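Local structure of RNA polymerase sigma factor (Bartonella quintana, 5UXX) at residues F22-S27 with D31-L36; I121-A126 with A136-A141; F129-A134 with G143-R148. The protein probably binds core RNA polymerase and promoter DNA to direct transcription initiation, as other sigma factors of the ECF subfamily do. All blocks are in the same frame, centred on the assembly; numbering follows the deposited sequence.

Overall arrangement
Contact 1 belongs to the region 2 part of the sigma factor, whereas contacts 2 and 3 share helix 131-138 within region 4. The centres of contacts 2 and 3 are about 5 Å apart, and a probable hydrogen bond from Phe129 N to Leu123 O, 3.2 Å long, joins them. Contact 1 lies about 17 Å from contact 2, centre to centre, yet helix 7-26 meets helix 115-125 where Phe22 CE1 reaches Leu123 CD2 at 3.6 Å. Contact 3 is farther, about 22 Å from contact 1 between centres and about 6 Å between nearest atoms. The two sigma regions are thus packed together, and a chain of another protein reaches all three contacts.

Contact 1 (F22-S27 with D31-L36); sequences FAISLS and DKAEDL
Ser27 OG sits against the methyl of Ala33, 3.7 Å from its CB, while donating a hydrogen bond to Ile24 O one turn back; Lys29 O is a weak second acceptor that can only share or compete for the same proton. The bond from Ser27 OG to Ile24 O is 3.3 Å long, and the donor is tilted 34° from the carbonyl plane. With chi1 at 77°, OG lies between the backbone N and the carbonyl carbon, which folds it back over the end of helix 7-26. Ala33, in the first turn of helix 33-46, directs its methyl at helix 7-26. Ile24 CG1 of that helix lies 3.9 Å from Ala33 CB. The backbones are close here, with Ile24 CA and Ala33 CA 5.3 Å apart. Ala23 CB, also on helix 7-26, is 3.7 Å from Ala33 O and 4.1 Å from Leu36 CD2. Leu36 also packs on Leu65 and Phe69 of helix 57-81, so this helix pair is part of the region 2 bundle. Beside the contact, Glu34 forms a salt bridge to Arg20, a charged link between the same two helices. Within the segments no hydrogen bond crosses: the approach rests on alanine methyls against isoleucine and leucine branches, and the serine hydroxyl is spent on its own helix end, on Ile24 O.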
ATOM      1  N   PHE A  22      -1.989  -2.341  -0.798  1.00 23.59           N
ATOM      2  CA  PHE A  22      -1.052  -1.265  -0.502  1.00 26.03           C
ATOM      3  C   PHE A  22      -0.155  -0.982  -1.699  1.00 28.43           C
ATOM      4  O   PHE A  22       0.108   0.174  -2.030  1.00 33.74           O
ATOM      5  CB  PHE A  22      -0.208  -1.617   0.725  1.00 19.57           C
ATOM      6  CG  PHE A  22       0.749  -0.536   1.138  1.00 20.59           C
ATOM      7  CD1 PHE A  22       0.299   0.749   1.392  1.00 23.56           C
ATOM      8  CD2 PHE A  22       2.099  -0.809   1.289  1.00 22.22           C
ATOM      9  CE1 PHE A  22       1.178   1.745   1.776  1.00 23.65           C
ATOM     10  CE2 PHE A  22       2.985   0.182   1.674  1.00 25.08           C
ATOM     11  CZ  PHE A  22       2.522   1.462   1.919  1.00 23.64           C
ATOM     12  N   ALA A  23       0.310  -2.047  -2.346  1.00 26.76           N
ATOM     13  CA  ALA A  23       1.181  -1.925  -3.508  1.00 33.29           C
ATOM     14  C   ALA A  23       0.464  -1.256  -4.676  1.00 30.17           C
ATOM     15  O   ALA A  23       1.031  -0.400  -5.355  1.00 30.16           O
ATOM     16  CB  ALA A  23       1.701  -3.292  -3.923  1.00 20.67           C
ATOM     17  N   ILE A  24      -0.784  -1.652  -4.907  1.00 25.98           N
ATOM     18  CA  ILE A  24      -1.580  -1.092  -5.992  1.00 28.40           C
ATOM     19  C   ILE A  24      -1.886   0.384  -5.735  1.00 29.99           C
ATOM     20  O   ILE A  24      -1.817   1.210  -6.644  1.00 32.72           O
ATOM     21  CB  ILE A  24      -2.895  -1.880  -6.183  1.00 28.60           C
ATOM     22  CG1 ILE A  24      -2.596  -3.263  -6.768  1.00 24.67           C
ATOM     23  CG2 ILE A  24      -3.858  -1.126  -7.087  1.00 27.19           C
ATOM     24  CD1 ILE A  24      -3.778  -4.205  -6.762  1.00 25.32           C
ATOM     25  N   SER A  25      -2.205   0.709  -4.485  1.00 24.82           N
ATOM     26  CA  SER A  25      -2.475   2.090  -4.094  1.00 32.10           C
ATOM     27  C   SER A  25      -1.237   2.966  -4.257  1.00 34.59           C
ATOM     28  O   SER A  25      -1.334   4.148  -4.587  1.00 36.65           O
ATOM     29  CB  SER A  25      -2.969   2.149  -2.647  1.00 25.98           C
ATOM     30  OG  SER A  25      -4.134   1.365  -2.469  1.00 30.73           O
ATOM     31  N   LEU A  26      -0.072   2.372  -4.020  1.00 34.15           N
ATOM     32  CA  LEU A  26       1.191   3.100  -4.029  1.00 33.36           C
ATOM     33  C   LEU A  26       1.761   3.273  -5.436  1.00 33.20           C
ATOM     34  O   LEU A  26       2.406   4.278  -5.733  1.00 36.18           O
ATOM     35  CB  LEU A  26       2.211   2.376  -3.146  1.00 34.82           C
ATOM     36  CG  LEU A  26       3.023   3.206  -2.154  1.00 39.78           C
ATOM     37  CD1 LEU A  26       2.108   4.030  -1.264  1.00 41.35           C
ATOM     38  CD2 LEU A  26       3.914   2.300  -1.318  1.00 35.21           C
ATOM     39  N   SER A  27       1.513   2.292  -6.299  1.00 31.24           N
ATOM     40  CA  SER A  27       2.161   2.227  -7.605  1.00 35.05           C
ATOM     41  C   SER A  27       1.676   3.296  -8.579  1.00 42.82           C
ATOM     42  O   SER A  27       0.513   3.698  -8.553  1.00 46.67           O
ATOM     43  CB  SER A  27       1.953   0.845  -8.225  1.00 42.29           C
ATOM     44  OG  SER A  27       0.641   0.712  -8.742  1.00 50.14           O
ATOM     45  N   ASP A  31       0.946  -2.179 -14.146  1.00 51.30           N
ATOM     46  CA  ASP A  31       1.516  -3.493 -14.429  1.00 51.43           C
ATOM     47  C   ASP A  31       2.818  -3.759 -13.675  1.00 48.83           C
ATOM     48  O   ASP A  31       3.579  -4.654 -14.044  1.00 51.32           O
ATOM     49  CB  ASP A  31       1.750  -3.651 -15.934  1.00 50.27           C
ATOM     50  CG  ASP A  31       2.604  -2.537 -16.513  1.00 54.61           C
ATOM     51  OD1 ASP A  31       2.764  -1.496 -15.842  1.00 56.77           O
ATOM     52  OD2 ASP A  31       3.114  -2.703 -17.641  1.00 59.93           O
ATOM     53  N   LYS A  32       3.074  -2.990 -12.622  1.00 45.24           N
ATOM     54  CA  LYS A  32       4.293  -3.164 -11.835  1.00 47.57           C
ATOM     55  C   LYS A  32       3.993  -3.487 -10.374  1.00 42.35           C
ATOM     56  O   LYS A  32       4.879  -3.893  -9.623  1.00 41.71           O
ATOM     57  CB  LYS A  32       5.166  -1.910 -11.921  1.00 34.71           C
ATOM     58  CG  LYS A  32       5.720  -1.639 -13.310  1.00 53.93           C
ATOM     59  CD  LYS A  32       6.507  -2.832 -13.829  1.00 53.49           C
ATOM     60  CE  LYS A  32       7.210  -2.502 -15.135  1.00 61.36           C
ATOM     61  NZ  LYS A  32       8.551  -1.896 -14.905  1.00 66.34           N
ATOM     62  N   ALA A  33       2.737  -3.306  -9.983  1.00 45.21           N
ATOM     63  CA  ALA A  33       2.324  -3.468  -8.593  1.00 43.83           C
ATOM     64  C   ALA A  33       2.428  -4.913  -8.114  1.00 41.98           C
ATOM     65  O   ALA A  33       2.737  -5.167  -6.950  1.00 42.55           O
ATOM     66  CB  ALA A  33       0.901  -2.957  -8.409  1.00 45.19           C
ATOM     67  N   GLU A  34       2.176  -5.856  -9.014  1.00 43.09           N
ATOM     68  CA  GLU A  34       2.086  -7.258  -8.629  1.00 41.24           C
ATOM     69  C   GLU A  34       3.466  -7.870  -8.383  1.00 45.15           C
ATOM     70  O   GLU A  34       3.626  -8.734  -7.520  1.00 46.09           O
ATOM     71  CB  GLU A  34       1.353  -8.050  -9.719  1.00 44.52           C
ATOM     72  CG  GLU A  34      -0.170  -7.934  -9.684  1.00 50.81           C
ATOM     73  CD  GLU A  34      -0.818  -8.606  -8.487  1.00 60.36           C
ATOM     74  OE1 GLU A  34      -0.103  -9.208  -7.660  1.00 66.03           O
ATOM     75  OE2 GLU A  34      -2.060  -8.527  -8.376  1.00 63.37           O
ATOM     76  N   ASP A  35       4.459  -7.411  -9.138  1.00 46.75           N
ATOM     77  CA  ASP A  35       5.846  -7.832  -8.938  1.00 44.90           C
ATOM     78  C   ASP A  35       6.416  -7.289  -7.633  1.00 40.06           C
ATOM     79  O   ASP A  35       7.265  -7.918  -7.003  1.00 39.12           O
ATOM     80  CB  ASP A  35       6.717  -7.389 -10.114  1.00 46.29           C
ATOM     81  CG  ASP A  35       6.451  -8.193 -11.370  1.00 58.12           C
ATOM     82  OD1 ASP A  35       5.855  -9.285 -11.262  1.00 63.54           O
ATOM     83  OD2 ASP A  35       6.838  -7.732 -12.465  1.00 63.83           O
ATOM     84  N   LEU A  36       5.945  -6.108  -7.246  1.00 32.17           N
ATOM     85  CA  LEU A  36       6.367  -5.468  -6.006  1.00 29.39           C
ATOM     86  C   LEU A  36       6.018  -6.322  -4.791  1.00 30.29           C
ATOM     87  O   LEU A  36       6.811  -6.443  -3.857  1.00 32.94           O
ATOM     88  CB  LEU A  36       5.724  -4.087  -5.883  1.00 35.00           C
ATOM     89  CG  LEU A  36       6.208  -3.176  -4.755  1.00 36.94           C
ATOM     90  CD1 LEU A  36       7.710  -2.965  -4.842  1.00 39.25           C
ATOM     91  CD2 LEU A  36       5.472  -1.849  -4.808  1.00 40.71           C
TER

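Contact 2 (I121-A126 with A136-A141); sequences IILIGA and AICGCA
Leu123 and Ile137 reach toward each other tip to tip, and Cys138 closes in beside them. The dense part of the contact is these three side chains. The fork of Leu123 presents both methyls to helix 131-138. Its CD1 lies 3.6 Å from Cys138 SG. The same Leu123 CD1 is 4.0 Å from Ile137 CG2. On the other prong, Leu123 CD2 comes to 4.1 Å from Ile137 CD1. Ile137 thus answers with both of its branches, and the longer one, CG1 to CD1, runs out extended (chi2 173°), which brings its end to the second methyl of Leu123. In Cys138 the sulfur is anti to the carbonyl carbon (chi1 -62°), which carries it against CD1 of the leucine. Phe62 of helix 57-81 packs on Leu123, and Thr63 and Arg66 of that helix touch Ile137, so the cluster extends into the region 2 helices.

Away from this cluster the contact thins quickly. The backbones stay well apart, Leu123 CA and Ile137 CA being 9.0 Å from each other, and no hydrogen bond links the two segments. Ala136, Gly139 and Ala141 face solvent. Just past Cys138 the helix stops in a Schellman motif: Gly139, with positive phi, is its C-prime residue, Cys140 N turns back to Ala135 O, and Gly139 N makes a weak 3.3 Å bond to Ala136 O. The chain then passes through Cys140 to Ala141, which occupies the N-cap position of helix 142-159. Helix, sharp glycine turn, helix, with an earlier helix packed by its leucine against the first of the two, is the trihelical core of a helix-turn-helix domain, consistent with region 4 of a sigma-70 factor.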
ATOM      1  N   ILE A 121      -2.144   8.870   3.638  1.00 19.30           N
ATOM      2  CA  ILE A 121      -3.596   8.731   3.687  1.00 26.30           C
ATOM      3  C   ILE A 121      -4.015   7.276   3.474  1.00 26.18           C
ATOM      4  O   ILE A 121      -5.070   6.853   3.943  1.00 31.04           O
ATOM      5  CB  ILE A 121      -4.293   9.645   2.645  1.00 20.84           C
ATOM      6  CG1 ILE A 121      -5.790   9.760   2.942  1.00 17.68           C
ATOM      7  CG2 ILE A 121      -4.047   9.158   1.223  1.00 17.83           C
ATOM      8  CD1 ILE A 121      -6.098  10.403   4.274  1.00 22.25           C
ATOM      9  N   ILE A 122      -3.183   6.509   2.776  1.00 24.84           N
ATOM     10  CA  ILE A 122      -3.439   5.083   2.592  1.00 20.28           C
ATOM     11  C   ILE A 122      -3.148   4.315   3.878  1.00 20.38           C
ATOM     12  O   ILE A 122      -3.949   3.487   4.312  1.00 23.99           O
ATOM     13  CB  ILE A 122      -2.602   4.498   1.435  1.00 23.82           C
ATOM     14  CG1 ILE A 122      -3.122   5.011   0.091  1.00 25.37           C
ATOM     15  CG2 ILE A 122      -2.648   2.979   1.451  1.00 25.54           C
ATOM     16  CD1 ILE A 122      -4.582   4.695  -0.157  1.00 28.56           C
ATOM     17  N   LEU A 123      -1.999   4.598   4.486  1.00 21.91           N
ATOM     18  CA  LEU A 123      -1.594   3.932   5.721  1.00 22.00           C
ATOM     19  C   LEU A 123      -2.577   4.198   6.855  1.00 22.94           C
ATOM     20  O   LEU A 123      -2.932   3.292   7.609  1.00 29.87           O
ATOM     21  CB  LEU A 123      -0.191   4.379   6.137  1.00 21.41           C
ATOM     22  CG  LEU A 123       0.980   3.876   5.292  1.00 18.30           C
ATOM     23  CD1 LEU A 123       2.277   4.510   5.761  1.00 30.57           C
ATOM     24  CD2 LEU A 123       1.073   2.360   5.349  1.00 18.71           C
ATOM     25  N   ILE A 124      -3.019   5.446   6.969  1.00 22.69           N
ATOM     26  CA  ILE A 124      -3.908   5.852   8.051  1.00 20.58           C
ATOM     27  C   ILE A 124      -5.378   5.609   7.716  1.00 22.29           C
ATOM     28  O   ILE A 124      -6.122   5.044   8.519  1.00 25.17           O
ATOM     29  CB  ILE A 124      -3.712   7.343   8.394  1.00 18.66           C
ATOM     30  CG1 ILE A 124      -2.317   7.574   8.973  1.00 26.44           C
ATOM     31  CG2 ILE A 124      -4.771   7.812   9.378  1.00 17.33           C
ATOM     32  CD1 ILE A 124      -2.091   6.888  10.304  1.00 28.96           C
ATOM     33  N   GLY A 125      -5.791   6.030   6.526  1.00 19.12           N
ATOM     34  CA  GLY A 125      -7.190   5.978   6.142  1.00 18.65           C
ATOM     35  C   GLY A 125      -7.674   4.646   5.604  1.00 21.51           C
ATOM     36  O   GLY A 125      -8.878   4.400   5.558  1.00 26.49           O
ATOM     37  N   ALA A 126      -6.748   3.782   5.199  1.00 22.19           N
ATOM     38  CA  ALA A 126      -7.131   2.523   4.567  1.00 24.53           C
ATOM     39  C   ALA A 126      -6.474   1.296   5.198  1.00 26.92           C
ATOM     40  O   ALA A 126      -7.113   0.254   5.343  1.00 33.19           O
ATOM     41  CB  ALA A 126      -6.812   2.574   3.081  1.00 23.16           C
ATOM     42  N   ALA A 136       6.526   5.413  11.953  1.00 30.32           N
ATOM     43  CA  ALA A 136       7.656   4.493  11.950  1.00 31.93           C
ATOM     44  C   ALA A 136       7.905   3.935  10.553  1.00 35.68           C
ATOM     45  O   ALA A 136       9.052   3.796  10.127  1.00 45.62           O
ATOM     46  CB  ALA A 136       7.422   3.361  12.939  1.00 29.88           C
ATOM     47  N   ILE A 137       6.825   3.613   9.848  1.00 32.07           N
ATOM     48  CA  ILE A 137       6.915   3.098   8.487  1.00 32.29           C
ATOM     49  C   ILE A 137       7.551   4.118   7.545  1.00 33.28           C
ATOM     50  O   ILE A 137       8.435   3.783   6.758  1.00 37.12           O
ATOM     51  CB  ILE A 137       5.525   2.701   7.942  1.00 31.18           C
ATOM     52  CG1 ILE A 137       4.967   1.509   8.721  1.00 24.42           C
ATOM     53  CG2 ILE A 137       5.599   2.371   6.459  1.00 24.29           C
ATOM     54  CD1 ILE A 137       3.537   1.164   8.366  1.00 27.38           C
ATOM     55  N   CYS A 138       7.105   5.367   7.640  1.00 32.65           N
ATOM     56  CA  CYS A 138       7.588   6.419   6.750  1.00 33.55           C
ATOM     57  C   CYS A 138       8.883   7.052   7.250  1.00 37.54           C
ATOM     58  O   CYS A 138       9.492   7.864   6.554  1.00 38.33           O
ATOM     59  CB  CYS A 138       6.519   7.498   6.577  1.00 29.03           C
ATOM     60  SG  CYS A 138       4.994   6.912   5.815  1.00 33.63           S
ATOM     61  N   GLY A 139       9.304   6.673   8.452  1.00 39.79           N
ATOM     62  CA  GLY A 139      10.525   7.203   9.032  1.00 40.59           C
ATOM     63  C   GLY A 139      10.453   8.693   9.309  1.00 40.42           C
ATOM     64  O   GLY A 139      11.413   9.427   9.067  1.00 40.68           O
ATOM     65  N   CYS A 140       9.309   9.145   9.813  1.00 37.14           N
ATOM     66  CA  CYS A 140       9.120  10.554  10.136  1.00 36.11           C
ATOM     67  C   CYS A 140       8.427  10.719  11.483  1.00 36.93           C
ATOM     68  O   CYS A 140       8.102   9.736  12.149  1.00 39.38           O
ATOM     69  CB  CYS A 140       8.313  11.253   9.042  1.00 31.79           C
ATOM     70  SG  CYS A 140       6.611  10.666   8.883  1.00 37.23           S
ATOM     71  N   ALA A 141       8.208  11.967  11.882  1.00 36.75           N
ATOM     72  CA  ALA A 141       7.548  12.262  13.149  1.00 35.83           C
ATOM     73  C   ALA A 141       6.037  12.090  13.037  1.00 37.80           C
ATOM     74  O   ALA A 141       5.479  12.113  11.940  1.00 37.65           O
ATOM     75  CB  ALA A 141       7.889  13.670  13.608  1.00 38.99           C
TER

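Contact 3 (F129-A134 with G143-R148); sequences FSYEDA and GTIKSR
The ring of Tyr131 carries the Lys146 chain over one face and Ile145 CG2 at its edge, in the ring plane. A second flat group, the Arg148 guanidinium, has Thr144 CG2 3.3 Å above one face, toward its rim, a contact within 143-148. Lys146 CG stands 4.1 Å from the Tyr131 ring centroid, 21° off the normal, a CH-pi contact displaced toward the rim on the CD1 side. The lysine chain, extended beyond CG, crosses the tyrosine at about a right angle, and farther along it CE comes 3.9 Å from Tyr131 CD2. NZ ends 5.4 Å from the centroid, a cation-pi approach so long that it is at most weakly attractive. At the edge, Ile145 CG2 meets Tyr131 CD1 at 3.9 Å and sits between that edge and the Ala134 methyl. The other branch of Ile145, its CG1 beside the backbone N (chi1 -74°), goes to the Ala134 carbonyl, its CD1 lying 3.9 Å from Ala134 O. Ile124 of helix 115-125 touches both Tyr131 and Ala134, and an apolar side chain of another protein chain packs on Tyr131.

Ser130 N-caps helix 131-138, its OG accepting from Asp133 N at 3.2 Å in a nearly straight bond of 163°. On helix 142-159, Thr144 O is gripped twice, by Arg148 N and by Ser147 OG, the latter at 2.8 Å. The two helices are consistent with the helix-turn-helix of region 4, whose second helix is usually the DNA-recognition helix. With no hydrogen bond crossing between 129-134 and 143-148, their packing relies on dispersion between an aromatic ring, an aliphatic lysine chain and a branched isoleucine, and the lysine serves here mainly through its methylenes rather than its charge.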
ATOM      1  N   PHE A 129      -3.424   1.612  10.232  1.00 27.41           N
ATOM      2  CA  PHE A 129      -2.306   1.857  11.139  1.00 25.74           C
ATOM      3  C   PHE A 129      -2.564   3.058  12.041  1.00 26.93           C
ATOM      4  O   PHE A 129      -3.304   3.973  11.679  1.00 24.24           O
ATOM      5  CB  PHE A 129      -1.008   2.075  10.358  1.00 24.12           C
ATOM      6  CG  PHE A 129      -0.489   0.841   9.680  1.00 24.06           C
ATOM      7  CD1 PHE A 129       0.041  -0.202  10.423  1.00 21.21           C
ATOM      8  CD2 PHE A 129      -0.518   0.730   8.301  1.00 23.48           C
ATOM      9  CE1 PHE A 129       0.521  -1.338   9.803  1.00 21.44           C
ATOM     10  CE2 PHE A 129      -0.037  -0.404   7.673  1.00 23.34           C
ATOM     11  CZ  PHE A 129       0.484  -1.439   8.425  1.00 20.89           C
ATOM     12  N   SER A 130      -1.955   3.042  13.221  1.00 24.85           N
ATOM     13  CA  SER A 130      -1.981   4.195  14.110  1.00 23.78           C
ATOM     14  C   SER A 130      -1.027   5.261  13.582  1.00 27.18           C
ATOM     15  O   SER A 130      -0.201   4.981  12.713  1.00 29.95           O
ATOM     16  CB  SER A 130      -1.596   3.792  15.533  1.00 22.28           C
ATOM     17  OG  SER A 130      -0.257   3.334  15.583  1.00 31.56           O
ATOM     18  N   TYR A 131      -1.145   6.481  14.099  1.00 26.64           N
ATOM     19  CA  TYR A 131      -0.228   7.552  13.722  1.00 28.45           C
ATOM     20  C   TYR A 131       1.203   7.176  14.087  1.00 27.19           C
ATOM     21  O   TYR A 131       2.141   7.466  13.345  1.00 30.39           O
ATOM     22  CB  TYR A 131      -0.616   8.869  14.398  1.00 24.58           C
ATOM     23  CG  TYR A 131      -1.932   9.439  13.917  1.00 28.37           C
ATOM     24  CD1 TYR A 131      -2.086   9.867  12.605  1.00 28.74           C
ATOM     25  CD2 TYR A 131      -3.015   9.559  14.778  1.00 28.01           C
ATOM     26  CE1 TYR A 131      -3.285  10.389  12.160  1.00 29.11           C
ATOM     27  CE2 TYR A 131      -4.219  10.082  14.342  1.00 27.40           C
ATOM     28  CZ  TYR A 131      -4.348  10.495  13.033  1.00 27.22           C
ATOM     29  OH  TYR A 131      -5.543  11.016  12.593  1.00 27.30           O
ATOM     30  N   GLU A 132       1.353   6.526  15.236  1.00 29.94           N
ATOM     31  CA  GLU A 132       2.652   6.070  15.712  1.00 31.04           C
ATOM     32  C   GLU A 132       3.298   5.091  14.732  1.00 31.61           C
ATOM     33  O   GLU A 132       4.454   5.259  14.344  1.00 34.77           O
ATOM     34  CB  GLU A 132       2.510   5.417  17.089  1.00 35.50           C
ATOM     35  CG  GLU A 132       3.818   5.254  17.841  1.00 48.61           C
ATOM     36  CD  GLU A 132       4.328   6.564  18.408  1.00 58.56           C
ATOM     37  OE1 GLU A 132       3.636   7.147  19.269  1.00 62.15           O
ATOM     38  OE2 GLU A 132       5.416   7.013  17.991  1.00 60.08           O
ATOM     39  N   ASP A 133       2.542   4.072  14.336  1.00 32.29           N
ATOM     40  CA  ASP A 133       3.055   3.033  13.449  1.00 34.54           C
ATOM     41  C   ASP A 133       3.304   3.547  12.033  1.00 31.96           C
ATOM     42  O   ASP A 133       4.287   3.172  11.395  1.00 35.62           O
ATOM     43  CB  ASP A 133       2.091   1.844  13.406  1.00 38.35           C
ATOM     44  CG  ASP A 133       2.212   0.954  14.628  1.00 49.62           C
ATOM     45  OD1 ASP A 133       3.316   0.887  15.208  1.00 55.34           O
ATOM     46  OD2 ASP A 133       1.205   0.319  15.006  1.00 52.17           O
ATOM     47  N   ALA A 134       2.413   4.405  11.547  1.00 25.88           N
ATOM     48  CA  ALA A 134       2.562   4.989  10.219  1.00 23.60           C
ATOM     49  C   ALA A 134       3.801   5.875  10.151  1.00 28.62           C
ATOM     50  O   ALA A 134       4.475   5.940   9.122  1.00 31.13           O
ATOM     51  CB  ALA A 134       1.324   5.781   9.845  1.00 19.99           C
ATOM     52  N   GLY A 143       3.752  14.178  14.056  1.00 36.41           N
ATOM     53  CA  GLY A 143       3.212  15.442  13.587  1.00 34.87           C
ATOM     54  C   GLY A 143       3.224  15.566  12.075  1.00 35.90           C
ATOM     55  O   GLY A 143       2.306  16.133  11.481  1.00 35.50           O
ATOM     56  N   THR A 144       4.272  15.034  11.453  1.00 35.67           N
ATOM     57  CA  THR A 144       4.409  15.072  10.001  1.00 35.46           C
ATOM     58  C   THR A 144       3.319  14.250   9.318  1.00 37.94           C
ATOM     59  O   THR A 144       2.693  14.708   8.362  1.00 40.82           O
ATOM     60  CB  THR A 144       5.788  14.555   9.555  1.00 33.33           C
ATOM     61  OG1 THR A 144       6.817  15.333  10.179  1.00 39.10           O
ATOM     62  CG2 THR A 144       5.931  14.651   8.046  1.00 32.95           C
ATOM     63  N   ILE A 145       3.102  13.036   9.816  1.00 32.77           N
ATOM     64  CA  ILE A 145       2.051  12.161   9.304  1.00 31.76           C
ATOM     65  C   ILE A 145       0.686  12.839   9.394  1.00 33.27           C
ATOM     66  O   ILE A 145      -0.092  12.822   8.439  1.00 30.52           O
ATOM     67  CB  ILE A 145       2.009  10.821  10.072  1.00 28.45           C
ATOM     68  CG1 ILE A 145       3.182   9.934   9.657  1.00 32.32           C
ATOM     69  CG2 ILE A 145       0.698  10.093   9.823  1.00 25.35           C
ATOM     70  CD1 ILE A 145       3.140   9.512   8.204  1.00 31.54           C
ATOM     71  N   LYS A 146       0.414  13.447  10.544  1.00 33.43           N
ATOM     72  CA  LYS A 146      -0.860  14.115  10.785  1.00 32.15           C
ATOM     73  C   LYS A 146      -1.112  15.252   9.799  1.00 33.32           C
ATOM     74  O   LYS A 146      -2.219  15.394   9.277  1.00 33.67           O
ATOM     75  CB  LYS A 146      -0.913  14.639  12.220  1.00 30.33           C
ATOM     76  CG  LYS A 146      -1.098  13.544  13.257  1.00 31.45           C
ATOM     77  CD  LYS A 146      -1.101  14.099  14.670  1.00 32.24           C
ATOM     78  CE  LYS A 146      -1.371  12.999  15.683  1.00 31.17           C
ATOM     79  NZ  LYS A 146      -1.269  13.493  17.083  1.00 51.38           N
ATOM     80  N   SER A 147      -0.087  16.058   9.543  1.00 33.01           N
ATOM     81  CA  SER A 147      -0.211  17.161   8.597  1.00 35.26           C
ATOM     82  C   SER A 147      -0.372  16.634   7.174  1.00 33.05           C
ATOM     83  O   SER A 147      -1.122  17.194   6.375  1.00 33.55           O
ATOM     84  CB  SER A 147       1.002  18.090   8.683  1.00 36.59           C
ATOM     85  OG  SER A 147       2.168  17.454   8.194  1.00 45.35           O
ATOM     86  N   ARG A 148       0.333  15.548   6.867  1.00 30.17           N
ATOM     87  CA  ARG A 148       0.225  14.909   5.560  1.00 30.91           C
ATOM     88  C   ARG A 148      -1.167  14.319   5.354  1.00 29.15           C
ATOM     89  O   ARG A 148      -1.717  14.380   4.257  1.00 29.45           O
ATOM     90  CB  ARG A 148       1.294  13.824   5.399  1.00 31.41           C
ATOM     91  CG  ARG A 148       2.691  14.376   5.171  1.00 34.05           C
ATOM     92  CD  ARG A 148       3.744  13.282   5.124  1.00 32.52           C
ATOM     93  NE  ARG A 148       5.074  13.837   4.888  1.00 36.56           N
ATOM     94  CZ  ARG A 148       6.194  13.122   4.874  1.00 35.10           C
ATOM     95  NH1 ARG A 148       6.152  11.813   5.085  1.00 32.11           N
ATOM     96  NH2 ARG A 148       7.358  13.716   4.650  1.00 36.14           N
TER